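Local coordinates for protein putative angiotensinogen (Lampetra fluviatilis, PDB 5INW) that is a heparin-binding serpin that inhibits thrombin, an inhibition promoted by heparin through a template mechanism, at residues P110-S115 with N244-K249; G250-K255 with E404-K409. The protein carries 1 engineered substitution. All coordinates share one frame; numbering follows the deposited sequence.

Interaction 1 (P110-S115 with N244-K249); sequences PLSIAS and NVIYFK
Ser112 and Asn244 supply the polar link between the helix start and the strand. The hydroxyl OG of Ser112 donates to Asn244 OD1 at 2.6 Å, with a C=O...donor angle of 118° and the donor tilted 31° from the amide plane. With CG anti to the backbone N (chi1 177°), the Asn244 amide is carried to the helix, its oxygen at Ser112 and its nitrogen near Ser115. Both groups have further partners: Ser112 OG also hydrogen-bonds Thr412 OG1, and Asn244 ND2 pairs with Asn174 OD1 on strand 168-179, which accounts for both ends of this buried amide. Ser115 meets the amide through carbon, its CB lying 3.5 Å from Asn244 ND2. Its OG turns back to Leu111 O at 2.8 Å, a carbonyl that also takes Ser115 N, the two donors coming from opposite faces of its plane.

The arrangement is consistent with the shutter region of serpins, where the start of helix B packs against the central sheet. Here residues 110-115 run nearly antiparallel to 244-249, with axes 7.7 Å apart at closest approach.

Apolar contacts come from Ile246, whose two branches part company. CG2 rests 3.6 Å from Ser112 CB, while CD1 lies 3.9 Å from Leu111 CB and about as near Leu111 CD1, the two side chains crossing at about a right angle. Leu111 also packs on Leu157 and Leu161 of helix 150-161.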
# COMPACT_ATOMS: atom_id res chain seq x y z
N PRO A 110 0.06 2.63 0.63
CA PRO A 110 -0.31 4.05 0.48
C PRO A 110 -0.05 4.61 -0.89
O PRO A 110 -0.87 5.39 -1.35
CB PRO A 110 0.56 4.78 1.52
CG PRO A 110 0.90 3.76 2.53
CD PRO A 110 0.95 2.43 1.78
N LEU A 111 1.03 4.22 -1.55
CA LEU A 111 1.32 4.68 -2.93
C LEU A 111 0.24 4.33 -3.95
O LEU A 111 -0.06 5.15 -4.82
CB LEU A 111 2.62 4.08 -3.46
CG LEU A 111 3.91 4.62 -2.88
CD1 LEU A 111 5.05 3.83 -3.51
CD2 LEU A 111 4.12 6.11 -3.15
N SER A 112 -0.24 3.09 -3.87
CA SER A 112 -1.25 2.62 -4.79
C SER A 112 -2.50 3.45 -4.62
O SER A 112 -3.08 3.92 -5.61
CB SER A 112 -1.60 1.15 -4.57
OG SER A 112 -2.50 0.69 -5.57
N ILE A 113 -2.89 3.65 -3.37
CA ILE A 113 -4.08 4.39 -3.11
C ILE A 113 -3.91 5.87 -3.48
O ILE A 113 -4.83 6.50 -4.03
CB ILE A 113 -4.56 4.22 -1.66
CG1 ILE A 113 -4.90 2.75 -1.41
CG2 ILE A 113 -5.84 5.05 -1.42
CD1 ILE A 113 -5.19 2.42 0.06
N ALA A 114 -2.74 6.44 -3.19
CA ALA A 114 -2.47 7.85 -3.56
C ALA A 114 -2.46 8.06 -5.08
O ALA A 114 -2.88 9.11 -5.56
CB ALA A 114 -1.17 8.33 -2.95
N SER A 115 -1.95 7.06 -5.81
CA SER A 115 -1.93 7.15 -7.24
C SER A 115 -3.33 7.15 -7.81
O SER A 115 -3.62 7.94 -8.71
CB SER A 115 -1.17 6.02 -7.84
OG SER A 115 0.13 6.11 -7.40
N ASN A 244 -4.70 1.41 -10.14
CA ASN A 244 -3.28 1.34 -9.84
C ASN A 244 -3.00 -0.08 -9.38
O ASN A 244 -3.74 -0.66 -8.58
CB ASN A 244 -2.84 2.28 -8.71
CG ASN A 244 -1.39 2.11 -8.40
OD1 ASN A 244 -1.01 1.23 -7.62
ND2 ASN A 244 -0.56 2.83 -9.12
N VAL A 245 -1.90 -0.60 -9.87
CA VAL A 245 -1.26 -1.74 -9.26
C VAL A 245 0.19 -1.42 -8.93
O VAL A 245 0.84 -0.65 -9.62
CB VAL A 245 -1.28 -2.98 -10.17
CG1 VAL A 245 -2.69 -3.20 -10.62
CG2 VAL A 245 -0.37 -2.79 -11.37
N ILE A 246 0.71 -2.15 -7.96
CA ILE A 246 2.07 -2.01 -7.50
C ILE A 246 2.54 -3.36 -7.02
O ILE A 246 1.82 -4.07 -6.31
CB ILE A 246 2.09 -0.92 -6.46
CG1 ILE A 246 3.43 -0.75 -5.83
CG2 ILE A 246 1.07 -1.20 -5.37
CD1 ILE A 246 3.40 0.58 -5.10
N TYR A 247 3.73 -3.72 -7.48
CA TYR A 247 4.34 -5.00 -7.24
C TYR A 247 5.74 -4.79 -6.72
O TYR A 247 6.50 -4.08 -7.38
CB TYR A 247 4.44 -5.78 -8.54
CG TYR A 247 5.20 -7.08 -8.40
CD1 TYR A 247 4.56 -8.20 -7.96
CD2 TYR A 247 6.58 -7.17 -8.67
CE1 TYR A 247 5.24 -9.39 -7.82
CE2 TYR A 247 7.29 -8.35 -8.51
CZ TYR A 247 6.60 -9.47 -8.08
OH TYR A 247 7.18 -10.73 -7.91
N PHE A 248 6.06 -5.44 -5.60
CA PHE A 248 7.39 -5.42 -5.00
C PHE A 248 7.92 -6.83 -4.80
O PHE A 248 7.19 -7.70 -4.29
CB PHE A 248 7.30 -4.73 -3.64
CG PHE A 248 8.45 -5.00 -2.71
CD1 PHE A 248 9.67 -4.37 -2.90
CD2 PHE A 248 8.30 -5.85 -1.63
CE1 PHE A 248 10.73 -4.61 -2.06
CE2 PHE A 248 9.36 -6.09 -0.77
CZ PHE A 248 10.57 -5.46 -0.97
N LYS A 249 9.17 -7.09 -5.21
CA LYS A 249 9.81 -8.36 -4.84
C LYS A 249 11.25 -8.13 -4.48
O LYS A 249 12.07 -7.85 -5.35
CB LYS A 249 9.72 -9.42 -5.92
CG LYS A 249 10.23 -10.79 -5.47
CD LYS A 249 10.05 -11.79 -6.59
CE LYS A 249 10.76 -13.09 -6.28
NZ LYS A 249 10.85 -13.91 -7.50

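Interaction 2 (G250-K255 with E404-K409); sequences GSWGNK and EGTEAK
Gly250 and Thr406 form an antiparallel hydrogen-bonded pair: Gly250 N donates to Thr406 O, and Thr406 N returns a bond to Gly250 O, each 3.0 Å long. A third backbone bond follows where the chain leaves the sheet, from Trp252 N to Glu404 O at 2.8 Å. Farther out, Lys255 NZ makes a salt bridge with Glu404 OE2 at 3.0 Å, meeting the oxygen nearly along its C-O axis. The lysine arrives extended beyond CG, whereas the glutamate bends at chi2 (-67°) to bring its carboxylate across.

Inside this polar frame, the indole of Trp252 lies against the glycine backbone. Gly405 CA sits over one face, 3.5 Å from the centroid of the five-membered ring and 22° off its normal, a CH-pi contact. A side chain on Gly405 would run into Gly250 O. At the six-membered end, Trp252 CH2 comes 3.4 Å from Thr406 OG1, approached obliquely; that hydroxyl is hydrogen-bonded to Tyr302 OH. The indole NE1 bonds Asn402 O, anchoring the ring to the turn before Glu404. Replacing Trp252 by an alanine is likely to leave Gly405 CA without its aromatic cover, Asn402 O without the indole N-H and Tyr302 without its stacking partner.

The position is consistent with the serpin breach, where a cleaved reactive loop enters the central sheet. Strand 405-417 is inserted between strands 238-251 and 389-401; Trp252 stacks on Tyr302 and touches Val401 of strand 389-401 and Leu300 of strand 295-301.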
# COMPACT_ATOMS: atom_id res chain seq x y z
N GLY A 250 11.54 -8.27 -3.19
CA GLY A 250 12.84 -8.02 -2.63
C GLY A 250 13.45 -9.25 -2.00
O GLY A 250 12.83 -9.93 -1.22
N SER A 251 14.68 -9.52 -2.37
CA SER A 251 15.50 -10.56 -1.70
C SER A 251 16.06 -10.01 -0.42
O SER A 251 16.54 -8.84 -0.42
CB SER A 251 16.65 -10.99 -2.58
OG SER A 251 16.19 -11.95 -3.45
N TRP A 252 16.03 -10.81 0.65
CA TRP A 252 16.68 -10.37 1.90
C TRP A 252 18.17 -10.13 1.63
O TRP A 252 18.80 -10.79 0.77
CB TRP A 252 16.58 -11.41 3.00
CG TRP A 252 15.24 -11.76 3.40
CD1 TRP A 252 14.67 -12.98 3.32
CD2 TRP A 252 14.27 -10.89 4.00
NE1 TRP A 252 13.38 -12.93 3.80
CE2 TRP A 252 13.12 -11.66 4.25
CE3 TRP A 252 14.26 -9.55 4.34
CZ2 TRP A 252 11.97 -11.13 4.83
CZ3 TRP A 252 13.15 -9.04 4.92
CH2 TRP A 252 12.00 -9.81 5.13
N GLY A 253 18.73 -9.16 2.32
CA GLY A 253 20.16 -9.00 2.31
C GLY A 253 20.81 -10.17 2.99
O GLY A 253 21.92 -10.54 2.63
N ASN A 254 20.14 -10.72 4.01
CA ASN A 254 20.59 -11.91 4.70
C ASN A 254 19.50 -12.92 4.52
O ASN A 254 18.49 -12.90 5.21
CB ASN A 254 20.73 -11.59 6.16
CG ASN A 254 21.39 -10.27 6.38
OD1 ASN A 254 22.62 -10.19 6.32
ND2 ASN A 254 20.60 -9.22 6.63
N LYS A 255 19.69 -13.80 3.56
CA LYS A 255 18.70 -14.83 3.29
C LYS A 255 18.69 -15.90 4.39
O LYS A 255 19.72 -16.23 4.92
CB LYS A 255 18.97 -15.46 1.93
CG LYS A 255 18.76 -14.51 0.75
CD LYS A 255 18.55 -15.30 -0.52
CE LYS A 255 18.82 -14.46 -1.74
NZ LYS A 255 18.69 -15.33 -2.93
N GLU A 404 13.73 -16.52 0.94
CA GLU A 404 14.42 -15.63 -0.04
C GLU A 404 14.15 -14.17 0.25
O GLU A 404 14.97 -13.29 -0.08
CB GLU A 404 14.00 -15.87 -1.50
CG GLU A 404 14.03 -17.32 -1.99
CD GLU A 404 15.43 -18.00 -2.09
OE1 GLU A 404 15.52 -19.23 -1.82
OE2 GLU A 404 16.45 -17.34 -2.45
N GLY A 405 12.97 -13.87 0.77
CA GLY A 405 12.54 -12.51 0.72
C GLY A 405 11.06 -12.31 0.83
O GLY A 405 10.38 -13.09 1.47
N THR A 406 10.60 -11.20 0.27
CA THR A 406 9.26 -10.79 0.42
C THR A 406 8.70 -10.47 -0.97
O THR A 406 9.40 -9.84 -1.76
CB THR A 406 9.18 -9.52 1.30
OG1 THR A 406 9.67 -9.81 2.61
CG2 THR A 406 7.77 -9.00 1.38
N GLU A 407 7.47 -10.91 -1.24
CA GLU A 407 6.75 -10.57 -2.44
C GLU A 407 5.50 -9.89 -1.97
O GLU A 407 4.88 -10.36 -1.00
CB GLU A 407 6.40 -11.82 -3.21
CG GLU A 407 6.43 -11.61 -4.72
CD GLU A 407 5.55 -12.56 -5.52
OE1 GLU A 407 6.00 -12.98 -6.59
OE2 GLU A 407 4.39 -12.87 -5.10
N ALA A 408 5.16 -8.76 -2.58
CA ALA A 408 3.98 -7.97 -2.15
C ALA A 408 3.33 -7.33 -3.34
O ALA A 408 4.03 -6.68 -4.11
CB ALA A 408 4.34 -6.90 -1.12
N LYS A 409 2.00 -7.47 -3.45
CA LYS A 409 1.19 -6.89 -4.51
C LYS A 409 0.18 -5.99 -3.84
O LYS A 409 -0.28 -6.31 -2.77
CB LYS A 409 0.39 -7.97 -5.21
CG LYS A 409 1.17 -8.87 -6.14
CD LYS A 409 0.43 -10.20 -6.43
CE LYS A 409 1.44 -11.35 -6.66
NZ LYS A 409 1.10 -12.68 -6.05

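Both contacts use strand 238-251: interaction 1 sets a helix against it, and interaction 2 pairs its end with the neighbouring strand 405-417; their centres are about 17 Å apart. Phe248 N reaches Ala408 O at 2.8 Å, probably a hydrogen bond, continuing the strand pairing of interaction 2 into the strand of interaction 1. Tyr247 OH approaches Glu407 OE1 at 2.9 Å, another probable hydrogen bond, while Phe248 CE2 packs 3.9 Å from Thr406 O. The inserted strand thus pairs with 250-251 at the breach and, farther along, offers Thr412 to Ser112 at the shutter, consistent with the loop-inserted form of a serpin. The separate C-terminal peptide chain packs against Ile246, Phe248, Thr406 and Ala408.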